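Local coordinates for protein alpha-L-arabinosidase (Xanthomonas axonopodis pv. citri, PDB 6D25) that probably releases alpha-L-arabinofuranosyl side groups from arabinoxylans, including internally di-substituted ones, as a trimeric GH51 arabinofuranosidase, at residues A[62-66]-A[76-80]; A[104-108]-A[163-167]; A[114-120]-A[132-138]. All coordinates share one frame; numbering follows the deposited sequence. Where two conformers were deposited one is given.

Contact 1: A[62-66]-A[76-80]; sequences GGVWV and HGYRN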
loop_
_atom_site.group_PDB
_atom_site.type_symbol
_atom_site.label_atom_id
_atom_site.label_comp_id
_atom_site.label_asym_id
_atom_site.label_seq_id
_atom_site.Cartn_x
_atom_site.Cartn_y
_atom_site.Cartn_z
ATOM N N GLY A 62 0.366 31.997 -14.087
ATOM C CA GLY A 62 0.705 33.388 -13.886
ATOM C C GLY A 62 2.198 33.571 -13.711
ATOM O O GLY A 62 2.801 34.350 -14.402
ATOM N N GLY A 63 2.803 32.796 -12.821
ATOM C CA GLY A 63 4.260 32.929 -12.573
ATOM C C GLY A 63 5.124 32.394 -13.704
ATOM O O GLY A 63 6.203 32.930 -13.945
ATOM N N VAL A 64 4.688 31.297 -14.351
ATOM C CA VAL A 64 5.475 30.621 -15.414
ATOM C C VAL A 64 4.617 30.487 -16.686
ATOM O O VAL A 64 5.000 30.929 -17.775
ATOM C CB VAL A 64 5.979 29.252 -14.944
ATOM C CG1 VAL A 64 6.639 28.491 -16.091
ATOM C CG2 VAL A 64 6.934 29.395 -13.764
ATOM N N TRP A 65 3.467 29.871 -16.518
ATOM C CA TRP A 65 2.570 29.499 -17.605
ATOM C C TRP A 65 1.482 30.560 -17.745
ATOM O O TRP A 65 0.734 30.789 -16.783
ATOM C CB TRP A 65 1.924 28.138 -17.316
ATOM C CG TRP A 65 0.991 27.725 -18.409
ATOM C CD1 TRP A 65 -0.372 27.860 -18.428
ATOM C CD2 TRP A 65 1.367 27.173 -19.687
ATOM N NE1 TRP A 65 -0.865 27.436 -19.634
ATOM C CE2 TRP A 65 0.177 26.980 -20.411
ATOM C CE3 TRP A 65 2.580 26.805 -20.268
ATOM C CZ2 TRP A 65 0.183 26.483 -21.714
ATOM C CZ3 TRP A 65 2.581 26.268 -21.537
ATOM C CH2 TRP A 65 1.390 26.102 -22.251
ATOM N N VAL A 66 1.356 31.167 -18.913
ATOM C CA VAL A 66 0.260 32.099 -19.158
ATOM C C VAL A 66 -0.642 31.545 -20.270
ATOM O O VAL A 66 -1.739 32.011 -20.429
ATOM C CB VAL A 66 0.774 33.512 -19.487
ATOM C CG1 VAL A 66 1.494 34.131 -18.294
ATOM C CG2 VAL A 66 1.668 33.549 -20.716
ATOM N N HIS A 76 5.420 29.752 -26.601
ATOM C CA HIS A 76 4.680 28.470 -26.429
ATOM C C HIS A 76 3.968 28.437 -25.067
ATOM O O HIS A 76 3.807 27.364 -24.503
ATOM C CB HIS A 76 5.615 27.267 -26.595
ATOM C CG HIS A 76 6.256 27.203 -27.936
ATOM N ND1 HIS A 76 5.522 27.196 -29.124
ATOM C CD2 HIS A 76 7.557 27.155 -28.281
ATOM C CE1 HIS A 76 6.357 27.133 -30.149
ATOM N NE2 HIS A 76 7.618 27.103 -29.658
ATOM N N GLY A 77 3.535 29.589 -24.564
ATOM C CA GLY A 77 2.748 29.664 -23.330
ATOM C C GLY A 77 3.574 30.001 -22.094
ATOM O O GLY A 77 2.988 30.272 -21.042
ATOM N N TYR A 78 4.904 30.008 -22.201
ATOM C CA TYR A 78 5.772 30.408 -21.091
ATOM C C TYR A 78 6.064 31.907 -21.193
ATOM O O TYR A 78 6.535 32.365 -22.209
ATOM C CB TYR A 78 7.102 29.661 -21.113
ATOM C CG TYR A 78 7.014 28.189 -21.378
ATOM C CD1 TYR A 78 6.388 27.357 -20.481
ATOM C CD2 TYR A 78 7.576 27.628 -22.511
ATOM C CE1 TYR A 78 6.271 26.002 -20.738
ATOM C CE2 TYR A 78 7.498 26.268 -22.772
ATOM C CZ TYR A 78 6.809 25.460 -21.887
ATOM O OH TYR A 78 6.701 24.131 -22.119
ATOM N N ARG A 79 5.802 32.655 -20.129
ATOM C CA ARG A 79 6.006 34.103 -20.201
ATOM C C ARG A 79 7.510 34.392 -20.389
ATOM O O ARG A 79 8.395 33.829 -19.716
ATOM C CB ARG A 79 5.385 34.810 -18.994
ATOM C CG ARG A 79 5.938 34.416 -17.639
ATOM C CD ARG A 79 5.089 35.081 -16.543
ATOM N NE ARG A 79 5.239 36.521 -16.575
ATOM C CZ ARG A 79 4.384 37.376 -16.046
ATOM N NH1 ARG A 79 4.717 38.642 -15.976
ATOM N NH2 ARG A 79 3.181 36.955 -15.607
ATOM N N ASN A 80 7.775 35.291 -21.334
ATOM C CA ASN A 80 9.145 35.551 -21.823
ATOM C C ASN A 80 10.050 36.160 -20.727
ATOM O O ASN A 80 11.250 35.880 -20.661
ATOM C CB ASN A 80 9.095 36.506 -23.009
ATOM C CG ASN A 80 8.592 35.851 -24.281
ATOM O OD1 ASN A 80 8.527 34.624 -24.368
ATOM N ND2 ASN A 80 8.246 36.660 -25.263
#

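Contact 2: A[104-108]-A[163-167]; sequences EYHWR and EIAQW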
loop_
_atom_site.group_PDB
_atom_site.type_symbol
_atom_site.label_atom_id
_atom_site.label_comp_id
_atom_site.label_asym_id
_atom_site.label_seq_id
_atom_site.Cartn_x
_atom_site.Cartn_y
_atom_site.Cartn_z
ATOM N N GLU A 104 -0.380 13.885 -4.163
ATOM C CA GLU A 104 -1.736 13.652 -4.599
ATOM C C GLU A 104 -1.869 13.806 -6.131
ATOM O O GLU A 104 -2.961 13.719 -6.650
ATOM C CB GLU A 104 -2.697 14.676 -3.988
ATOM C CG GLU A 104 -2.935 14.518 -2.514
ATOM C CD GLU A 104 -4.011 15.451 -1.953
ATOM O OE1 GLU A 104 -4.307 16.536 -2.547
ATOM O OE2 GLU A 104 -4.556 15.101 -0.914
ATOM N N TYR A 105 -0.793 14.027 -6.844
ATOM C CA TYR A 105 -0.859 14.269 -8.296
ATOM C C TYR A 105 -0.903 12.949 -9.073
ATOM O O TYR A 105 -0.190 12.020 -8.729
ATOM C CB TYR A 105 0.373 15.050 -8.725
ATOM C CG TYR A 105 0.445 15.446 -10.178
ATOM C CD1 TYR A 105 -0.493 16.305 -10.730
ATOM C CD2 TYR A 105 1.492 15.032 -10.988
ATOM C CE1 TYR A 105 -0.413 16.707 -12.052
ATOM C CE2 TYR A 105 1.602 15.460 -12.298
ATOM C CZ TYR A 105 0.658 16.307 -12.828
ATOM O OH TYR A 105 0.769 16.724 -14.128
ATOM N N HIS A 106 -1.729 12.921 -10.116
ATOM C CA HIS A 106 -1.836 11.789 -11.029
ATOM C C HIS A 106 -1.367 12.279 -12.395
ATOM O O HIS A 106 -2.102 13.074 -13.041
ATOM C CB HIS A 106 -3.255 11.221 -10.996
ATOM C CG HIS A 106 -3.588 10.772 -9.614
ATOM N ND1 HIS A 106 -3.048 9.614 -9.096
ATOM C CD2 HIS A 106 -4.244 11.362 -8.597
ATOM C CE1 HIS A 106 -3.341 9.509 -7.819
ATOM N NE2 HIS A 106 -4.105 10.548 -7.481
ATOM N N TRP A 107 -0.193 11.809 -12.826
ATOM C CA TRP A 107 0.458 12.363 -14.013
ATOM C C TRP A 107 -0.437 12.287 -15.263
ATOM O O TRP A 107 -0.325 13.144 -16.142
ATOM C CB TRP A 107 1.813 11.675 -14.242
ATOM C CG TRP A 107 1.727 10.274 -14.730
ATOM C CD1 TRP A 107 1.705 9.141 -13.981
ATOM C CD2 TRP A 107 1.673 9.855 -16.104
ATOM N NE1 TRP A 107 1.639 8.049 -14.789
ATOM C CE2 TRP A 107 1.622 8.447 -16.099
ATOM C CE3 TRP A 107 1.716 10.524 -17.333
ATOM C CZ2 TRP A 107 1.558 7.699 -17.281
ATOM C CZ3 TRP A 107 1.662 9.786 -18.501
ATOM C CH2 TRP A 107 1.601 8.403 -18.472
ATOM N N ARG A 108 -1.306 11.281 -15.360
ATOM C CA ARG A 108 -2.137 11.152 -16.570
ATOM C C ARG A 108 -3.129 12.311 -16.671
ATOM O O ARG A 108 -3.603 12.605 -17.781
ATOM C CB ARG A 108 -2.884 9.815 -16.608
ATOM C CG ARG A 108 -1.979 8.633 -16.917
ATOM C CD ARG A 108 -2.829 7.450 -17.366
ATOM N NE ARG A 108 -2.212 6.678 -18.412
ATOM C CZ ARG A 108 -2.025 7.040 -19.682
ATOM N NH1 ARG A 108 -2.588 8.087 -20.269
ATOM N NH2 ARG A 108 -1.230 6.277 -20.377
ATOM N N GLU A 163 1.948 3.862 -11.029
ATOM C CA GLU A 163 1.841 5.183 -11.622
ATOM C C GLU A 163 3.229 5.799 -11.878
ATOM O O GLU A 163 3.483 6.278 -12.992
ATOM C CB GLU A 163 1.056 6.173 -10.753
ATOM C CG GLU A 163 -0.413 6.009 -10.915
ATOM C CD GLU A 163 -1.292 7.113 -10.364
ATOM O OE1 GLU A 163 -2.254 6.723 -9.676
ATOM O OE2 GLU A 163 -1.048 8.320 -10.674
ATOM N N ILE A 164 4.113 5.849 -10.896
ATOM C CA ILE A 164 5.418 6.424 -11.153
ATOM C C ILE A 164 6.212 5.548 -12.140
ATOM O O ILE A 164 6.997 6.081 -12.903
ATOM C CB ILE A 164 6.217 6.722 -9.868
ATOM C CG1 ILE A 164 6.458 5.472 -9.021
ATOM C CG2 ILE A 164 5.553 7.828 -9.104
ATOM C CD1 ILE A 164 7.305 5.731 -7.799
ATOM N N ALA A 165 6.008 4.230 -12.142
ATOM C CA ALA A 165 6.685 3.374 -13.079
ATOM C C ALA A 165 6.307 3.757 -14.525
ATOM O O ALA A 165 7.171 3.889 -15.419
ATOM C CB ALA A 165 6.360 1.918 -12.828
ATOM N N GLN A 166 5.034 3.939 -14.733
ATOM C CA GLN A 166 4.538 4.293 -16.091
ATOM C C GLN A 166 4.972 5.716 -16.453
ATOM O O GLN A 166 5.264 5.989 -17.583
ATOM C CB GLN A 166 3.024 4.112 -16.166
ATOM C CG GLN A 166 2.647 2.621 -16.131
ATOM C CD GLN A 166 1.233 2.347 -16.557
ATOM O OE1 GLN A 166 0.378 3.196 -16.368
ATOM N NE2 GLN A 166 1.000 1.170 -17.123
ATOM N N TRP A 167 5.007 6.605 -15.482
ATOM C CA TRP A 167 5.388 7.990 -15.762
ATOM C C TRP A 167 6.833 8.058 -16.261
ATOM O O TRP A 167 7.113 8.757 -17.224
ATOM C CB TRP A 167 5.241 8.861 -14.513
ATOM C CG TRP A 167 5.194 10.328 -14.760
ATOM C CD1 TRP A 167 5.012 10.956 -15.953
ATOM C CD2 TRP A 167 5.261 11.364 -13.773
ATOM N NE1 TRP A 167 4.943 12.307 -15.763
ATOM C CE2 TRP A 167 5.081 12.592 -14.447
ATOM C CE3 TRP A 167 5.437 11.381 -12.389
ATOM C CZ2 TRP A 167 5.084 13.807 -13.787
ATOM C CZ3 TRP A 167 5.418 12.592 -11.729
ATOM C CH2 TRP A 167 5.215 13.778 -12.421
HETATM O O HOH W 1 1.190 10.124 -10.763
HETATM O O HOH W 2 -0.109 5.346 -14.695
HETATM O O HOH W 3 -1.809 9.000 -13.476
HETATM O O HOH W 4 -1.184 4.028 -18.565
#

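Contact 3: A[114-120]-A[132-138]; sequences PAKRPIR and NRFGTHE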
loop_
_atom_site.group_PDB
_atom_site.type_symbol
_atom_site.label_atom_id
_atom_site.label_comp_id
_atom_site.label_asym_id
_atom_site.label_seq_id
_atom_site.Cartn_x
_atom_site.Cartn_y
_atom_site.Cartn_z
ATOM N N PRO A 114 -5.433 19.357 -24.220
ATOM C CA PRO A 114 -5.710 20.142 -22.976
ATOM C C PRO A 114 -7.174 20.144 -22.559
ATOM O O PRO A 114 -7.423 20.019 -21.375
ATOM C CB PRO A 114 -5.277 21.547 -23.388
ATOM C CG PRO A 114 -4.069 21.285 -24.281
ATOM C CD PRO A 114 -4.497 20.097 -25.126
ATOM N N ALA A 115 -8.112 20.219 -23.540
ATOM C CA ALA A 115 -9.530 20.260 -23.191
ATOM C C ALA A 115 -9.991 18.959 -22.543
ATOM O O ALA A 115 -11.026 18.946 -21.884
ATOM C CB ALA A 115 -10.383 20.576 -24.405
ATOM N N LYS A 116 -9.274 17.869 -22.706
ATOM C CA LYS A 116 -9.698 16.613 -22.143
ATOM C C LYS A 116 -9.016 16.349 -20.801
ATOM O O LYS A 116 -9.332 15.390 -20.183
ATOM C CB LYS A 116 -9.293 15.452 -23.059
ATOM C CG LYS A 116 -9.856 15.466 -24.463
ATOM C CD LYS A 116 -9.415 14.257 -25.248
ATOM C CE LYS A 116 -10.221 14.092 -26.521
ATOM N NZ LYS A 116 -9.902 12.806 -27.184
ATOM N N ARG A 117 -8.096 17.189 -20.358
ATOM C CA ARG A 117 -7.482 16.981 -19.059
ATOM C C ARG A 117 -8.493 17.363 -17.959
ATOM O O ARG A 117 -9.164 18.382 -18.048
ATOM C CB ARG A 117 -6.225 17.827 -18.899
ATOM C CG ARG A 117 -5.174 17.548 -19.964
ATOM C CD ARG A 117 -3.979 18.418 -19.810
ATOM N NE ARG A 117 -3.083 18.294 -20.949
ATOM C CZ ARG A 117 -2.002 19.042 -21.134
ATOM N NH1 ARG A 117 -1.634 19.878 -20.184
ATOM N NH2 ARG A 117 -1.339 18.983 -22.278
ATOM N N PRO A 118 -8.555 16.555 -16.900
ATOM C CA PRO A 118 -9.517 16.835 -15.856
ATOM C C PRO A 118 -9.105 18.046 -15.002
ATOM O O PRO A 118 -7.928 18.324 -14.817
ATOM C CB PRO A 118 -9.557 15.567 -15.027
ATOM C CG PRO A 118 -8.187 15.012 -15.206
ATOM C CD PRO A 118 -7.869 15.281 -16.663
ATOM N N ILE A 119 -10.088 18.781 -14.541
ATOM C CA ILE A 119 -9.884 19.814 -13.555
ATOM C C ILE A 119 -9.902 19.130 -12.189
ATOM O O ILE A 119 -10.871 18.439 -11.855
ATOM C CB ILE A 119 -10.959 20.904 -13.681
ATOM C CG1 ILE A 119 -10.977 21.484 -15.098
ATOM C CG2 ILE A 119 -10.778 21.956 -12.609
ATOM C CD1 ILE A 119 -12.097 22.426 -15.346
ATOM N N ARG A 120 -8.851 19.339 -11.432
ATOM C CA ARG A 120 -8.713 18.751 -10.105
ATOM C C ARG A 120 -8.784 19.879 -9.081
ATOM O O ARG A 120 -8.976 21.068 -9.433
ATOM C CB ARG A 120 -7.413 17.949 -10.002
ATOM C CG ARG A 120 -7.354 16.739 -10.938
ATOM C CD ARG A 120 -8.465 15.746 -10.705
ATOM N NE ARG A 120 -8.265 14.509 -11.425
ATOM C CZ ARG A 120 -9.244 13.685 -11.814
ATOM N NH1 ARG A 120 -10.510 13.940 -11.508
ATOM N NH2 ARG A 120 -8.916 12.588 -12.509
ATOM N N ASN A 132 -4.757 21.641 -14.848
ATOM C CA ASN A 132 -3.800 20.697 -15.430
ATOM C C ASN A 132 -3.338 21.128 -16.843
ATOM O O ASN A 132 -2.803 20.301 -17.599
ATOM C CB ASN A 132 -4.284 19.255 -15.409
ATOM C CG ASN A 132 -4.225 18.680 -14.007
ATOM O OD1 ASN A 132 -3.159 18.674 -13.411
ATOM N ND2 ASN A 132 -5.369 18.276 -13.455
ATOM N N ARG A 133 -3.438 22.420 -17.163
ATOM C CA ARG A 133 -2.963 22.873 -18.450
ATOM C C ARG A 133 -1.437 22.828 -18.491
ATOM O O ARG A 133 -0.850 22.672 -19.537
ATOM C CB ARG A 133 -3.488 24.281 -18.726
ATOM C CG ARG A 133 -3.127 24.819 -20.093
ATOM C CD ARG A 133 -3.672 24.029 -21.235
ATOM N NE ARG A 133 -3.102 24.435 -22.499
ATOM C CZ ARG A 133 -1.997 23.899 -23.039
ATOM N NH1 ARG A 133 -1.272 23.034 -22.344
ATOM N NH2 ARG A 133 -1.622 24.262 -24.265
ATOM N N PHE A 134 -0.798 23.003 -17.329
ATOM C CA PHE A 134 0.618 22.831 -17.208
ATOM C C PHE A 134 0.873 21.431 -16.654
ATOM O O PHE A 134 0.650 21.187 -15.450
ATOM C CB PHE A 134 1.226 23.888 -16.278
ATOM C CG PHE A 134 2.735 23.980 -16.279
ATOM C CD1 PHE A 134 3.393 24.757 -17.202
ATOM C CD2 PHE A 134 3.505 23.333 -15.330
ATOM C CE1 PHE A 134 4.758 24.938 -17.192
ATOM C CE2 PHE A 134 4.884 23.480 -15.314
ATOM C CZ PHE A 134 5.511 24.283 -16.249
ATOM N N GLY A 135 1.271 20.513 -17.540
ATOM C CA GLY A 135 1.478 19.132 -17.214
ATOM C C GLY A 135 2.862 18.662 -17.640
ATOM O O GLY A 135 3.777 19.475 -17.833
ATOM N N THR A 136 3.010 17.348 -17.813
ATOM C CA THR A 136 4.335 16.761 -18.109
ATOM C C THR A 136 5.015 17.451 -19.305
ATOM O O THR A 136 6.190 17.830 -19.229
ATOM C CB THR A 136 4.259 15.241 -18.343
ATOM O OG1 THR A 136 3.961 14.618 -17.111
ATOM C CG2 THR A 136 5.558 14.687 -18.877
ATOM N N HIS A 137 4.336 17.585 -20.427
ATOM C CA HIS A 137 4.992 18.122 -21.596
ATOM C C HIS A 137 5.371 19.588 -21.363
ATOM O O HIS A 137 6.453 20.030 -21.804
ATOM C CB HIS A 137 4.113 18.004 -22.845
ATOM C CG HIS A 137 4.031 16.616 -23.363
ATOM N ND1 HIS A 137 4.487 16.267 -24.600
ATOM C CD2 HIS A 137 3.525 15.496 -22.804
ATOM C CE1 HIS A 137 4.258 14.994 -24.796
ATOM N NE2 HIS A 137 3.694 14.469 -23.713
ATOM N N GLU A 138 4.476 20.338 -20.709
ATOM C CA GLU A 138 4.724 21.751 -20.576
ATOM C C GLU A 138 5.908 21.957 -19.630
ATOM O O GLU A 138 6.776 22.803 -19.909
ATOM C CB GLU A 138 3.450 22.473 -20.098
ATOM C CG GLU A 138 2.328 22.429 -21.121
ATOM C CD GLU A 138 1.554 21.119 -21.253
ATOM O OE1 GLU A 138 1.602 20.272 -20.318
ATOM O OE2 GLU A 138 0.900 20.963 -22.283
#

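Contact 1: A[62-66]-A[76-80]
Trp65 and Tyr78 face each other in a single antiparallel beta bridge of the non-hydrogen-bonded kind, within the long connection between strand 51-52, first of the parallel strands of the (beta/alpha)8 barrel, and helix 80-88. The class of bridge follows from its two flanking backbone hydrogen bonds. Val66 N donates to Gly77 O at 2.8 Å, and Arg79 N donates to Val64 O at 3.0 Å. Both are nearly straight, with N-H...O angles of 165°. The same two carbonyls receive CA-H...O contacts, one of them from Tyr78 CA to Val64 O at 3.4 Å.

Aromatic contacts build a second layer. The Trp65 indole, its first torsion trans, turns its edge toward the face of Tyr78 in an offset edge-to-face pair, planes 76° apart; Trp65 CZ3 and Tyr78 CE1 are 3.8 Å apart. Gly77, lacking a side chain, brings its CA over the indole face, 4.1 Å from the six-membered ring centroid, a CH-pi contact.

Polar and aliphatic parts of Arg79 divide the remaining work. Its methylenes run across Val66 CG1, at roughly a right angle to that side chain, with Arg79 CB 4.0 Å from Val66 CG1. A bend at chi3 (-66°) then swings the guanidinium round to Gly62, while NE pairs with Asp81. Arg79 NH2 reaches Gly62 O at 2.9 Å, a bent bond tilted somewhat from both the carbonyl and the guanidinium planes, and also serves Gly386 O.

Contact 2: A[104-108]-A[163-167]
Trp107 and Trp167 lie almost flat against each other, the central layer of an aromatic cluster joining the loop after barrel strand 93-96 to helix 161-172. Their five-membered rings form an offset stack, centroids 4.2 Å apart and planes at 8°. The slide sets each CB over the other's five-membered ring: Trp107 CB stands 3.4 Å from the five-membered centroid of Trp167, and Trp167 CB makes the reciprocal CH-pi contact. Trp107 CG sits between its backbone N and carbonyl carbon (chi1 72°), and from there the indole lies along the Trp167 side chain. Arg108 CG covers the opposite face of Trp107, offset toward the rim. Tyr105 joins at an oblique angle, with Trp167 CH2 near its plane at the ring edge, 4.0 Å from Tyr105 CE2.

Polar groups border this layer. His106 ND1 donates to Glu163 OE2 at 2.9 Å, in the ring plane and toward the syn lone pair, and makes a weak second bond to Glu163 OE1. Water 1 donates to Glu163 OE2 and Tyr105 O while accepting from Trp107 N, and water 3 adds a route from Arg108 N to Glu163 OE2. Glu162 of the second subunit brings its carboxylate close to that of Glu163. Further along the helix, Gln166 OE1 accepts from water 4, which in turn accepts a hydrogen bond from Arg108 NE at 2.8 Å.

Contact 3: A[114-120]-A[132-138]
Arg117 stretches toward Asn132 and Glu138 and makes the tight, buried half of this contact. Its chain is extended from CG to NE, which carries the guanidinium past Asn132: Arg117 NH1 gives a straight bond to Asn132 O (2.9 Å), in the plane of both groups. Arg117 NH2 meets Glu138 OE2 at 3.0 Å on the syn side, forming a salt bridge, with a weaker bond from NH1 to OE1. Glu138 OE1 also accepts from Gly135 N, the N-cap residue of helix 136-146, at 2.8 Å. Nearby, Asn132 ND2 donates to Pro118 O at 2.9 Å, with the N-H...O angle at 174°.

The outer half is looser. Exposed Pro114 lays CG over the guanidinium face of Arg133, 3.6 Å from its CZ. Arg133 NH1 approaches Glu138 OE2 from above the carboxylate plane, so one acid probably balances two arginines; Arg133 has two conformers, however, and its contacts hold for one. Ile119 bonds to Ser178 of the second subunit.

Arg120, salt-bridged to Asp109, starts strand 120-122 and shares backbone hydrogen bonds with Glu130 of strand 128-130; the contact thus ties the approaches to these two strands to the N-terminus of helix 136-146.

Contact 3 lies between the other two, its centre about 15 Å from that of contact 1 and about 13 Å from that of contact 2. Contacts 1 and 2 never touch, their nearest atoms being about 12 Å apart. The start of helix 136-146 serves both neighbours: Tyr78 OH is 2.6 Å from Glu138 O, and Trp167 NE1 is 2.8 Å from Thr136 OG1, both probable hydrogen bonds. Trp65 packs on Arg133 and Phe134. In sequence, contact 3 is nested inside the loop closed by contact 2, and both reach the second subunit. Segments 62-66, 104-108 and 114-120 belong to connections leaving the C-terminal ends of barrel strands, where (beta/alpha)8 enzymes generally carry their active sites; a direct role for these contacts is not established.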